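Aromatic-amino-acid transaminase TyrB (Burkholderia cenocepacia K56-2Valvano, PDB 4WD2) probably catalyses the reversible transfer of amino groups between aromatic amino acids and 2-oxo acids, using pyridoxal phosphate bound to a lysine. Local coordinates at residues 35-40 / 373-378; 42-47 / 320-325; 72-77 / 294-299; 155-160 / 168-173; 245-250 / 266-271. One frame throughout, in Å; residues are numbered along the deposited sequence.

Interaction 1: 35-40 / 373-378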
# COMPACT_ATOMS: atom_id res chain seq x y z
N GLN A 35 -3.93 6.42 -38.96
CA GLN A 35 -5.05 5.54 -38.65
C GLN A 35 -4.68 4.44 -37.66
O GLN A 35 -5.42 3.48 -37.49
CB GLN A 35 -5.59 4.90 -39.93
CG GLN A 35 -6.07 5.91 -40.96
CD GLN A 35 -7.32 6.63 -40.52
OE1 GLN A 35 -8.43 6.11 -40.66
NE2 GLN A 35 -7.17 7.84 -39.99
N LYS A 36 -3.54 4.59 -36.99
CA LYS A 36 -3.11 3.60 -36.03
C LYS A 36 -4.13 3.46 -34.89
O LYS A 36 -4.79 4.43 -34.53
CB LYS A 36 -1.73 3.95 -35.47
CG LYS A 36 -1.65 5.28 -34.75
CD LYS A 36 -0.24 5.54 -34.26
CE LYS A 36 -0.11 6.92 -33.64
NZ LYS A 36 1.27 7.18 -33.15
N VAL A 37 -4.26 2.25 -34.36
CA VAL A 37 -5.19 1.98 -33.27
C VAL A 37 -4.51 1.14 -32.18
O VAL A 37 -3.91 0.10 -32.47
CB VAL A 37 -6.45 1.23 -33.77
CG1 VAL A 37 -7.38 0.92 -32.62
CG2 VAL A 37 -7.17 2.05 -34.83
N ASN A 38 -4.61 1.60 -30.94
CA ASN A 38 -4.00 0.91 -29.80
C ASN A 38 -5.06 0.22 -28.96
O ASN A 38 -5.95 0.87 -28.41
CB ASN A 38 -3.20 1.88 -28.94
CG ASN A 38 -2.29 1.17 -27.95
OD1 ASN A 38 -2.17 -0.05 -27.96
ND2 ASN A 38 -1.61 1.94 -27.11
N LEU A 39 -4.98 -1.11 -28.88
CA LEU A 39 -5.91 -1.88 -28.07
C LEU A 39 -5.12 -2.72 -27.08
O LEU A 39 -5.59 -3.76 -26.62
CB LEU A 39 -6.80 -2.76 -28.95
CG LEU A 39 -7.55 -2.09 -30.11
CD1 LEU A 39 -8.17 -3.13 -31.02
CD2 LEU A 39 -8.62 -1.12 -29.62
N SER A 40 -3.91 -2.27 -26.76
CA SER A 40 -3.02 -3.02 -25.89
C SER A 40 -3.13 -2.59 -24.43
O SER A 40 -2.75 -3.34 -23.53
CB SER A 40 -1.57 -2.87 -26.35
OG SER A 40 -1.10 -1.55 -26.13
N HIS A 373 -1.44 -3.24 -40.67
CA HIS A 373 -2.71 -2.54 -40.50
C HIS A 373 -2.70 -1.51 -39.38
O HIS A 373 -3.72 -0.88 -39.11
CB HIS A 373 -3.83 -3.55 -40.28
CG HIS A 373 -3.96 -4.56 -41.38
ND1 HIS A 373 -4.64 -4.31 -42.55
CD2 HIS A 373 -3.47 -5.82 -41.49
CE1 HIS A 373 -4.56 -5.37 -43.33
NE2 HIS A 373 -3.86 -6.30 -42.71
N GLY A 374 -1.55 -1.33 -38.74
CA GLY A 374 -1.41 -0.35 -37.67
C GLY A 374 -2.34 -0.54 -36.48
O GLY A 374 -2.66 0.41 -35.78
N VAL A 375 -2.80 -1.77 -36.25
CA VAL A 375 -3.67 -2.07 -35.12
C VAL A 375 -2.89 -2.90 -34.10
O VAL A 375 -2.35 -3.96 -34.43
CB VAL A 375 -4.94 -2.82 -35.56
CG1 VAL A 375 -5.69 -3.39 -34.35
CG2 VAL A 375 -5.85 -1.90 -36.36
N TYR A 376 -2.84 -2.42 -32.86
CA TYR A 376 -1.96 -3.00 -31.85
C TYR A 376 -2.70 -3.79 -30.76
O TYR A 376 -3.49 -3.22 -30.00
CB TYR A 376 -1.12 -1.89 -31.18
CG TYR A 376 -0.08 -1.22 -32.06
CD1 TYR A 376 -0.44 -0.50 -33.20
CD2 TYR A 376 1.27 -1.26 -31.72
CE1 TYR A 376 0.53 0.14 -33.99
CE2 TYR A 376 2.24 -0.63 -32.49
CZ TYR A 376 1.86 0.07 -33.63
OH TYR A 376 2.83 0.69 -34.40
N ILE A 377 -2.45 -5.09 -30.71
CA ILE A 377 -2.93 -5.93 -29.61
C ILE A 377 -1.75 -6.74 -29.05
O ILE A 377 -0.65 -6.68 -29.60
CB ILE A 377 -4.07 -6.87 -30.04
CG1 ILE A 377 -3.61 -7.87 -31.11
CG2 ILE A 377 -5.27 -6.08 -30.54
CD1 ILE A 377 -4.66 -8.90 -31.47
N LEU A 378 -1.96 -7.47 -27.96
CA LEU A 378 -0.87 -8.20 -27.33
C LEU A 378 -0.46 -9.42 -28.15
O LEU A 378 -1.25 -9.92 -28.95
CB LEU A 378 -1.24 -8.64 -25.91
CG LEU A 378 -1.45 -7.57 -24.85
CD1 LEU A 378 -1.41 -8.21 -23.47
CD2 LEU A 378 -0.40 -6.47 -24.96
O HOH W 1 -5.11 1.78 -39.35
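Because Y376 sets CG anti to its own carbonyl carbon and beside its backbone N (chi1 -69°), the ring edge is carried to V37, with CD1 3.6 Å from V37 O. The same oxygen accepts from Y376 N at 2.8 Å, so ring and amide meet one carbonyl. V37 and V375 share a rotamer, CG1 anti to N in each, and pair on the other face of the sheet, V37 CB lying 4.1 Å from V375 CG2. These contacts belong to a short parallel pair, strands 37-38 and 375-376. Its register follows from the bonds: V37 N donates to G374 O at 2.8 Å, and L39 N to Y376 O, so V37 grips the residues flanking V375 and Y376 those flanking N38. G374 turns the chain out of the preceding helix with a positive phi. At the end of strand 37-38, N38 forms an Asx turn: its OD1 takes S40 N from above the carbonyl plane at 3.1 Å and S40 OG within the plane, on a lone pair, at 2.6 Å. The amide is further fixed by N25, which accepts from ND2. Helix 20-30 and the residues after it cover the Y376 face, where F28 meets the ring edge-to-face and D31 binds OH; the valines face helices 363-371 and 393-405, through L369 and V396.

Interaction 2: 42-47 / 320-325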
# COMPACT_ATOMS: atom_id res chain seq x y z
N GLY A 42 -4.97 -2.17 -21.12
CA GLY A 42 -6.11 -2.85 -20.52
C GLY A 42 -6.83 -2.04 -19.46
O GLY A 42 -6.85 -2.43 -18.29
N ILE A 43 -7.40 -0.91 -19.87
CA ILE A 43 -8.20 -0.07 -18.99
C ILE A 43 -9.41 0.44 -19.79
O ILE A 43 -9.41 0.33 -21.00
CB ILE A 43 -7.41 1.12 -18.43
CG1 ILE A 43 -6.96 2.06 -19.55
CG2 ILE A 43 -6.19 0.66 -17.62
CD1 ILE A 43 -6.17 3.25 -19.04
N TYR A 44 -10.41 0.98 -19.11
CA TYR A 44 -11.59 1.48 -19.82
C TYR A 44 -11.36 2.88 -20.42
O TYR A 44 -10.90 3.79 -19.73
CB TYR A 44 -12.82 1.52 -18.91
CG TYR A 44 -14.06 2.02 -19.64
CD1 TYR A 44 -14.86 1.15 -20.37
CD2 TYR A 44 -14.42 3.36 -19.61
CE1 TYR A 44 -15.99 1.60 -21.04
CE2 TYR A 44 -15.54 3.82 -20.28
CZ TYR A 44 -16.32 2.94 -20.99
OH TYR A 44 -17.43 3.41 -21.65
N PHE A 45 -11.67 3.01 -21.70
CA PHE A 45 -11.73 4.31 -22.37
C PHE A 45 -13.18 4.57 -22.77
O PHE A 45 -13.93 3.62 -23.00
CB PHE A 45 -10.81 4.35 -23.60
CG PHE A 45 -9.38 4.05 -23.28
CD1 PHE A 45 -8.93 2.74 -23.21
CD2 PHE A 45 -8.48 5.07 -23.03
CE1 PHE A 45 -7.60 2.46 -22.91
CE2 PHE A 45 -7.16 4.81 -22.73
CZ PHE A 45 -6.71 3.50 -22.66
N ASP A 46 -13.59 5.83 -22.85
CA ASP A 46 -14.98 6.13 -23.20
C ASP A 46 -15.17 6.24 -24.71
O ASP A 46 -14.30 5.85 -25.49
CB ASP A 46 -15.46 7.41 -22.49
CG ASP A 46 -14.61 8.64 -22.81
OD1 ASP A 46 -13.90 8.67 -23.84
OD2 ASP A 46 -14.67 9.60 -22.02
N ALA A 47 -16.31 6.79 -25.11
CA ALA A 47 -16.65 6.90 -26.53
C ALA A 47 -15.66 7.77 -27.29
O ALA A 47 -15.52 7.63 -28.51
CB ALA A 47 -18.06 7.46 -26.69
N SER A 320 -23.29 1.40 -15.84
CA SER A 320 -24.12 0.56 -16.71
C SER A 320 -24.02 1.03 -18.16
O SER A 320 -24.05 0.23 -19.08
CB SER A 320 -25.58 0.57 -16.24
OG SER A 320 -26.22 1.80 -16.55
N ALA A 321 -23.90 2.34 -18.36
CA ALA A 321 -23.68 2.89 -19.70
C ALA A 321 -22.31 2.46 -20.24
O ALA A 321 -22.17 2.20 -21.44
CB ALA A 321 -23.79 4.40 -19.68
N MET A 322 -21.31 2.38 -19.37
CA MET A 322 -20.00 1.85 -19.74
C MET A 322 -20.11 0.39 -20.15
O MET A 322 -19.55 -0.03 -21.16
CB MET A 322 -19.00 2.00 -18.59
CG MET A 322 -18.60 3.43 -18.31
SD MET A 322 -17.90 3.65 -16.66
CE MET A 322 -16.48 2.58 -16.72
N CYS A 323 -20.82 -0.38 -19.33
CA CYS A 323 -21.09 -1.78 -19.62
C CYS A 323 -21.74 -1.95 -20.99
O CYS A 323 -21.34 -2.81 -21.78
CB CYS A 323 -21.97 -2.38 -18.52
SG CYS A 323 -22.15 -4.18 -18.58
N ARG A 324 -22.75 -1.13 -21.28
CA ARG A 324 -23.46 -1.22 -22.56
C ARG A 324 -22.61 -0.76 -23.74
O ARG A 324 -22.76 -1.29 -24.84
CB ARG A 324 -24.77 -0.42 -22.50
CG ARG A 324 -25.87 -1.09 -21.68
CD ARG A 324 -27.22 -0.42 -21.91
NE ARG A 324 -27.19 1.00 -21.60
CZ ARG A 324 -27.41 1.51 -20.39
NH1 ARG A 324 -27.67 0.70 -19.37
NH2 ARG A 324 -27.36 2.82 -20.19
N ARG A 325 -21.73 0.21 -23.53
CA ARG A 325 -20.86 0.69 -24.61
C ARG A 325 -19.91 -0.42 -25.07
O ARG A 325 -19.71 -0.60 -26.26
CB ARG A 325 -20.05 1.92 -24.18
CG ARG A 325 -19.54 2.75 -25.37
CD ARG A 325 -18.48 3.77 -24.98
NE ARG A 325 -17.21 3.13 -24.64
CZ ARG A 325 -16.31 2.72 -25.54
NH1 ARG A 325 -15.19 2.15 -25.13
NH2 ARG A 325 -16.54 2.89 -26.84
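A47 and R325 touch where the irregular 42-47 loop passes helix 309-338, their CA atoms 7.7 Å apart. Y44 and M322 fill the space between the backbones with a Met-aromatic contact. The methyl CE of M322 sits over one face of the Y44 ring, 3.8 Å from its centroid and 18° off the normal, while SD stays farther away above the same ring. M322 CG reaches the phenol end, 3.6 Å from Y44 CZ. One helical turn on, R325 comes to that end as well: its chain, extended at first with CG anti to the backbone N (chi1 -159°), bends at chi3 and turns the guanidinium toward the loop. NE donates to Y44 OH at 3.0 Å with the oxygen almost in the guanidinium plane, which stands 69° from the ring plane. NH1 makes a weak, bent bond to F45 O, and NH2 is held by L388 O, so the group ties two loops to the helix. In this aminotransferase family the long helix typically bridges the large and small domains, and the contact joins the 42-47 loop to it. D46 O lies over the centre of the R325 guanidinium, 3.7 Å from CZ.

Interaction 3: 72-77 / 294-299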
# COMPACT_ATOMS: atom_id res chain seq x y z
N PRO A 72 -5.58 12.00 10.22
CA PRO A 72 -4.98 11.02 11.13
C PRO A 72 -4.91 9.63 10.51
O PRO A 72 -5.54 9.38 9.48
CB PRO A 72 -5.94 11.03 12.32
CG PRO A 72 -7.26 11.37 11.71
CD PRO A 72 -6.94 12.38 10.64
N TYR A 73 -4.13 8.75 11.13
CA TYR A 73 -4.07 7.36 10.70
C TYR A 73 -5.45 6.73 10.75
O TYR A 73 -6.19 6.92 11.72
CB TYR A 73 -3.11 6.54 11.58
CG TYR A 73 -1.64 6.88 11.47
CD1 TYR A 73 -0.93 6.57 10.33
CD2 TYR A 73 -0.96 7.47 12.54
CE1 TYR A 73 0.42 6.87 10.23
CE2 TYR A 73 0.39 7.76 12.45
CZ TYR A 73 1.07 7.46 11.29
OH TYR A 73 2.40 7.74 11.18
N LEU A 74 -5.79 6.00 9.70
CA LEU A 74 -6.97 5.14 9.69
C LEU A 74 -6.64 3.88 10.48
O LEU A 74 -5.47 3.59 10.72
CB LEU A 74 -7.38 4.80 8.26
CG LEU A 74 -7.84 5.92 7.31
CD1 LEU A 74 -8.26 5.34 5.96
CD2 LEU A 74 -8.98 6.72 7.91
N PRO A 75 -7.68 3.11 10.87
CA PRO A 75 -7.46 1.76 11.41
C PRO A 75 -6.73 0.87 10.41
O PRO A 75 -6.80 1.15 9.21
CB PRO A 75 -8.88 1.24 11.66
CG PRO A 75 -9.72 2.46 11.80
CD PRO A 75 -9.11 3.48 10.90
N MET A 76 -6.06 -0.17 10.88
CA MET A 76 -5.40 -1.13 9.98
C MET A 76 -6.34 -1.64 8.89
O MET A 76 -5.94 -1.80 7.74
CB MET A 76 -4.83 -2.31 10.77
CG MET A 76 -3.62 -1.95 11.63
SD MET A 76 -3.00 -3.33 12.62
CE MET A 76 -4.32 -3.48 13.83
N VAL A 77 -7.60 -1.87 9.25
CA VAL A 77 -8.58 -2.39 8.29
C VAL A 77 -9.21 -1.29 7.45
O VAL A 77 -10.03 -1.55 6.58
CB VAL A 77 -9.71 -3.16 9.01
CG1 VAL A 77 -9.15 -4.41 9.66
CG2 VAL A 77 -10.40 -2.27 10.03
N PRO A 294 -4.18 1.86 5.56
CA PRO A 294 -4.40 2.32 4.19
C PRO A 294 -4.68 3.82 4.09
O PRO A 294 -4.82 4.47 5.13
CB PRO A 294 -5.62 1.52 3.75
CG PRO A 294 -6.42 1.41 5.02
CD PRO A 294 -5.41 1.28 6.14
N GLN A 295 -4.78 4.35 2.87
CA GLN A 295 -4.89 5.79 2.66
C GLN A 295 -6.33 6.28 2.66
O GLN A 295 -7.29 5.50 2.53
CB GLN A 295 -4.20 6.20 1.35
CG GLN A 295 -5.02 6.00 0.07
CD GLN A 295 -5.09 4.54 -0.39
OE1 GLN A 295 -4.93 3.61 0.40
NE2 GLN A 295 -5.31 4.35 -1.67
N THR A 296 -6.48 7.59 2.80
CA THR A 296 -7.76 8.19 3.13
C THR A 296 -8.52 8.71 1.92
O THR A 296 -9.72 8.50 1.80
CB THR A 296 -7.55 9.35 4.13
OG1 THR A 296 -7.02 8.83 5.36
CG2 THR A 296 -8.86 10.07 4.42
N TYR A 297 -7.81 9.37 1.02
CA TYR A 297 -8.48 10.13 -0.04
C TYR A 297 -9.42 9.27 -0.89
O TYR A 297 -10.63 9.50 -0.89
CB TYR A 297 -7.45 10.81 -0.94
CG TYR A 297 -8.10 11.72 -1.94
CD1 TYR A 297 -8.21 11.35 -3.27
CD2 TYR A 297 -8.66 12.93 -1.55
CE1 TYR A 297 -8.83 12.17 -4.19
CE2 TYR A 297 -9.28 13.76 -2.46
CZ TYR A 297 -9.36 13.37 -3.78
OH TYR A 297 -9.98 14.20 -4.70
N GLY A 298 -8.88 8.29 -1.61
CA GLY A 298 -9.68 7.41 -2.45
C GLY A 298 -10.83 6.69 -1.74
O GLY A 298 -11.92 6.53 -2.30
N ALA A 299 -10.60 6.26 -0.50
CA ALA A 299 -11.64 5.57 0.26
C ALA A 299 -12.79 6.52 0.65
O ALA A 299 -13.95 6.12 0.67
CB ALA A 299 -11.04 4.93 1.50
O HOH W 2 -7.25 10.46 7.81
O HOH W 3 -3.91 5.85 7.61
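L74 reaches over the 294-296 segment leading into helix 297-307 and meets it almost wholly through backbone oxygens and one hydroxyl. Its CB lies 4.1 Å from P294 O. With CG anti to the carbonyl carbon (chi1 -64°), the branch point comes 3.6 Å from T296 OG1. At the tip CD1 divides its contact between two carbonyls, P294 O and Q295 O, each at 3.6 Å, whereas CD2 lies beside T296 OG1. The ring of P294 answers from the other segment: its CD is 3.4 Å from P75 O and nearly as close to M76 O. Two waters join the segments where direct bonds are lacking. One accepts from L74 N and donates to P294 O; the other donates to P72 O and, at 3.0 Å, to T296 OG1, a hydroxyl also bonded to G260 O of the second subunit. This marks a dimer-interface loop close to an active site: the neighbouring Y73 OH is hydrogen-bonded to the pyridoxal-phosphate-modified K254 of the second subunit, consistent with the active site shared between subunits in this family. Around the contact, strand 103-108 offers Q107 to both L74 and P294, V77 packs on L280 and A284 of helix 273-288, and A299 meets Y82 of helix 80-91.

Interaction 4: 155-160 / 168-173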
# COMPACT_ATOMS: atom_id res chain seq x y z
N TYR A 155 -5.01 -24.75 -13.87
CA TYR A 155 -6.05 -25.68 -14.26
C TYR A 155 -6.51 -25.31 -15.68
O TYR A 155 -6.36 -24.15 -16.08
CB TYR A 155 -7.23 -25.67 -13.27
CG TYR A 155 -7.82 -24.31 -12.96
CD1 TYR A 155 -8.70 -23.69 -13.84
CD2 TYR A 155 -7.52 -23.66 -11.77
CE1 TYR A 155 -9.25 -22.44 -13.55
CE2 TYR A 155 -8.07 -22.40 -11.47
CZ TYR A 155 -8.93 -21.81 -12.37
OH TYR A 155 -9.46 -20.58 -12.10
N PRO A 156 -7.02 -26.29 -16.44
CA PRO A 156 -7.50 -25.98 -17.80
C PRO A 156 -8.60 -24.93 -17.77
O PRO A 156 -9.42 -24.94 -16.84
CB PRO A 156 -8.04 -27.32 -18.30
CG PRO A 156 -7.33 -28.35 -17.49
CD PRO A 156 -7.10 -27.73 -16.14
N TYR A 157 -8.62 -24.03 -18.74
CA TYR A 157 -9.65 -23.00 -18.75
C TYR A 157 -9.98 -22.58 -20.17
O TYR A 157 -11.02 -22.97 -20.70
CB TYR A 157 -9.20 -21.79 -17.91
CG TYR A 157 -10.32 -20.81 -17.61
CD1 TYR A 157 -11.21 -21.03 -16.57
CD2 TYR A 157 -10.49 -19.66 -18.38
CE1 TYR A 157 -12.23 -20.13 -16.29
CE2 TYR A 157 -11.51 -18.77 -18.12
CZ TYR A 157 -12.38 -19.00 -17.07
OH TYR A 157 -13.40 -18.11 -16.81
N TYR A 158 -9.11 -21.80 -20.79
CA TYR A 158 -9.39 -21.31 -22.13
C TYR A 158 -9.28 -22.43 -23.15
O TYR A 158 -8.39 -23.28 -23.05
CB TYR A 158 -8.46 -20.16 -22.50
CG TYR A 158 -8.69 -19.61 -23.89
CD1 TYR A 158 -9.80 -18.83 -24.17
CD2 TYR A 158 -7.79 -19.88 -24.92
CE1 TYR A 158 -10.02 -18.33 -25.45
CE2 TYR A 158 -8.00 -19.38 -26.20
CZ TYR A 158 -9.11 -18.61 -26.45
OH TYR A 158 -9.32 -18.11 -27.72
N ASP A 159 -10.20 -22.43 -24.10
CA ASP A 159 -10.20 -23.43 -25.15
C ASP A 159 -9.78 -22.78 -26.45
O ASP A 159 -10.58 -22.10 -27.09
CB ASP A 159 -11.57 -24.09 -25.30
CG ASP A 159 -11.54 -25.31 -26.20
OD1 ASP A 159 -10.62 -25.44 -27.03
OD2 ASP A 159 -12.46 -26.15 -26.08
N GLU A 160 -8.53 -23.00 -26.83
CA GLU A 160 -7.95 -22.43 -28.04
C GLU A 160 -8.80 -22.66 -29.28
O GLU A 160 -8.91 -21.79 -30.15
CB GLU A 160 -6.55 -23.01 -28.27
N ASP A 168 -15.42 -28.98 -18.65
CA ASP A 168 -15.26 -30.35 -18.17
C ASP A 168 -13.84 -30.58 -17.64
O ASP A 168 -13.67 -31.16 -16.57
CB ASP A 168 -15.57 -31.36 -19.27
CG ASP A 168 -17.06 -31.46 -19.59
OD1 ASP A 168 -17.89 -31.00 -18.78
OD2 ASP A 168 -17.39 -32.03 -20.65
N ALA A 169 -12.84 -30.12 -18.38
CA ALA A 169 -11.44 -30.29 -17.97
C ALA A 169 -11.11 -29.45 -16.74
O ALA A 169 -10.38 -29.89 -15.86
CB ALA A 169 -10.50 -29.94 -19.12
N MET A 170 -11.65 -28.23 -16.69
CA MET A 170 -11.51 -27.35 -15.54
C MET A 170 -12.08 -28.00 -14.28
O MET A 170 -11.43 -28.03 -13.23
CB MET A 170 -12.21 -26.02 -15.79
CG MET A 170 -12.30 -25.15 -14.55
SD MET A 170 -13.31 -23.67 -14.72
CE MET A 170 -12.97 -22.89 -13.13
N LEU A 171 -13.30 -28.53 -14.39
CA LEU A 171 -13.99 -29.13 -13.26
C LEU A 171 -13.30 -30.41 -12.77
O LEU A 171 -13.17 -30.63 -11.57
CB LEU A 171 -15.45 -29.44 -13.65
CG LEU A 171 -16.39 -29.86 -12.51
CD1 LEU A 171 -16.57 -28.73 -11.51
CD2 LEU A 171 -17.75 -30.32 -13.06
N ALA A 172 -12.83 -31.23 -13.70
CA ALA A 172 -12.14 -32.47 -13.34
C ALA A 172 -10.78 -32.19 -12.68
O ALA A 172 -10.40 -32.88 -11.73
CB ALA A 172 -11.96 -33.35 -14.57
N ALA A 173 -10.06 -31.19 -13.16
CA ALA A 173 -8.78 -30.83 -12.56
C ALA A 173 -8.97 -30.33 -11.13
O ALA A 173 -8.24 -30.72 -10.21
CB ALA A 173 -8.06 -29.78 -13.39
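This is apolar packing of a helix on a strand that precedes it, with the short strand 164-165 between them in sequence: helix 167-175 lies against strand 152-159, near the edge of the central mixed sheet. P156 lies across two alanines one helical turn apart. Its CB is 3.7 Å from A169 CB and its CD 3.6 Å from A173 CB, so the proline ring spans the small residues of one helix face. M170 provides the deeper half. With CG anti to the backbone N (chi1 171°) and the chain extended beyond it, the side chain runs alongside both tyrosines and points the same way as they do. CE ends 3.8 Å from Y155 CE1, while SD reaches Y157 CD1 at the same distance; both rings are met obliquely, in two Met-aromatic contacts. The close approach leaves P156 O only 3.2 Å from M170 CB, a buried carbonyl for which the model has no hydrogen-bonding partner. Both phenols are anchored at their far ends, Y155 OH on L184 O and Y157 OH on V195 O, which fixes the walls beside the methionine. Beyond M170 lie L185 of strand 182-186 and L205 of helix 199-211, while Y155 bonds through its backbone to L133 of strand 131-135.

Interaction 5: 245-250 / 266-271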
# COMPACT_ATOMS: atom_id res chain seq x y z
N PRO A 245 -16.09 -21.42 2.76
CA PRO A 245 -14.96 -20.55 3.11
C PRO A 245 -14.39 -19.89 1.87
O PRO A 245 -13.79 -20.57 1.04
CB PRO A 245 -13.94 -21.52 3.73
CG PRO A 245 -14.35 -22.89 3.23
CD PRO A 245 -15.86 -22.82 3.19
N THR A 246 -14.56 -18.58 1.74
CA THR A 246 -14.20 -17.90 0.50
C THR A 246 -13.47 -16.59 0.77
O THR A 246 -13.87 -15.81 1.63
CB THR A 246 -15.46 -17.61 -0.35
OG1 THR A 246 -16.16 -18.83 -0.60
CG2 THR A 246 -15.10 -16.94 -1.67
N LEU A 247 -12.40 -16.34 0.03
CA LEU A 247 -11.79 -15.01 0.06
C LEU A 247 -12.22 -14.31 -1.21
O LEU A 247 -12.30 -14.93 -2.27
CB LEU A 247 -10.26 -15.06 0.18
CG LEU A 247 -9.65 -15.72 1.42
CD1 LEU A 247 -9.56 -17.23 1.27
CD2 LEU A 247 -8.28 -15.15 1.74
N VAL A 248 -12.54 -13.02 -1.08
CA VAL A 248 -12.94 -12.22 -2.23
C VAL A 248 -12.14 -10.93 -2.34
O VAL A 248 -12.21 -10.07 -1.47
CB VAL A 248 -14.43 -11.83 -2.17
CG1 VAL A 248 -14.80 -11.06 -3.45
CG2 VAL A 248 -15.30 -13.07 -2.00
N ALA A 249 -11.38 -10.80 -3.43
CA ALA A 249 -10.69 -9.56 -3.72
C ALA A 249 -11.46 -8.75 -4.76
O ALA A 249 -11.64 -9.21 -5.88
CB ALA A 249 -9.27 -9.84 -4.19
N ASN A 250 -11.91 -7.55 -4.40
CA ASN A 250 -12.61 -6.70 -5.36
C ASN A 250 -11.87 -5.38 -5.57
O ASN A 250 -11.32 -4.80 -4.63
CB ASN A 250 -14.07 -6.45 -4.92
CG ASN A 250 -14.20 -5.39 -3.84
OD1 ASN A 250 -13.87 -5.64 -2.67
ND2 ASN A 250 -14.70 -4.22 -4.21
N LEU A 266 -10.93 -6.51 0.51
CA LEU A 266 -10.75 -7.94 0.73
C LEU A 266 -11.82 -8.41 1.70
O LEU A 266 -11.97 -7.86 2.78
CB LEU A 266 -9.35 -8.25 1.28
CG LEU A 266 -9.11 -9.72 1.64
CD1 LEU A 266 -9.27 -10.64 0.43
CD2 LEU A 266 -7.73 -9.91 2.29
N SER A 267 -12.57 -9.44 1.30
CA SER A 267 -13.56 -10.04 2.18
C SER A 267 -13.29 -11.52 2.33
O SER A 267 -12.99 -12.22 1.36
CB SER A 267 -14.97 -9.82 1.64
OG SER A 267 -15.32 -8.45 1.66
N VAL A 268 -13.42 -12.00 3.56
CA VAL A 268 -13.32 -13.43 3.82
C VAL A 268 -14.61 -13.91 4.50
O VAL A 268 -15.03 -13.35 5.51
CB VAL A 268 -12.09 -13.76 4.69
CG1 VAL A 268 -11.95 -15.27 4.87
CG2 VAL A 268 -10.83 -13.18 4.06
N VAL A 269 -15.23 -14.94 3.92
CA VAL A 269 -16.47 -15.51 4.44
C VAL A 269 -16.14 -16.69 5.33
O VAL A 269 -15.53 -17.66 4.88
CB VAL A 269 -17.40 -15.97 3.31
CG1 VAL A 269 -18.71 -16.48 3.87
CG2 VAL A 269 -17.63 -14.84 2.31
N CYS A 270 -16.56 -16.63 6.59
CA CYS A 270 -16.15 -17.61 7.60
C CYS A 270 -17.32 -18.40 8.17
O CYS A 270 -18.48 -18.07 7.92
CB CYS A 270 -15.39 -16.91 8.73
SG CYS A 270 -14.03 -15.86 8.17
N GLU A 271 -17.02 -19.45 8.94
CA GLU A 271 -18.06 -20.37 9.40
C GLU A 271 -19.01 -19.74 10.42
O GLU A 271 -20.17 -20.14 10.51
CB GLU A 271 -17.42 -21.64 9.98
CG GLU A 271 -16.36 -21.42 11.05
CD GLU A 271 -14.94 -21.37 10.50
OE1 GLU A 271 -14.72 -20.78 9.41
OE2 GLU A 271 -14.03 -21.93 11.16
O HOH W 4 -14.07 -7.76 -0.98
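L266 faces A249 in a non-hydrogen-bonded pair, and its CD1 reaches 3.5 Å from V248 O. The next residue, S267, makes the hydrogen-bonded pair with V248; its N donates to V248 O at 2.9 Å and its O accepts from V248 N at 2.6 Å. A water that donates to V248 O accepts from S267 OG, which is also bonded to T105 OG1 on the adjoining strand. V268 faces L247 in a non-hydrogen-bonded pair, and the two side chains run side by side with V268 CG2 3.8 Å from L247 CG. The 163° angle between the strand directions makes the pair antiparallel, although 246-251 runs parallel to its other neighbour, 215-220. Such an arrangement, with strand 264-269 reversed against both its neighbours, is that of the large-domain sheet of fold-type I pyridoxal-phosphate enzymes. The V268 side of the sheet rests on L283 of helix 273-288; S267 and V269 project to the other side, toward F91. V269 N gives a straight bond to T246 O at 2.8 Å, while the return bond, T246 N to V269 O, is weak at 3.4 Å. C270 then leaves the strand and packs on A275 and V279, and on F10 of the second subunit.

In the fold
Interaction 1 closes a long chain loop within which the other four fall. Its first segment and that of interaction 2 nearly adjoin in sequence, the two centres about 18 Å apart. Interactions 4 and 5 reach the same central sheet at separate places, about 24 Å between centres. The chain linking the strands of interaction 5 carries K254, the pyridoxal-phosphate lysine. Interaction 3, whose nearest atoms lie about 8 Å from interaction 5, belongs to the dimer boundary: Y73 bonds to that modified lysine in the second subunit. There Y73 also meets Y259; within one chain Y259 OH is hydrogen-bonded to Y44 N of interaction 2. I43 packs on Y73 of the second subunit, so 42-47 and 72-77 adjoin only across the dimer; within one chain interactions 2 and 3 stay about 16 Å apart at their nearest atoms.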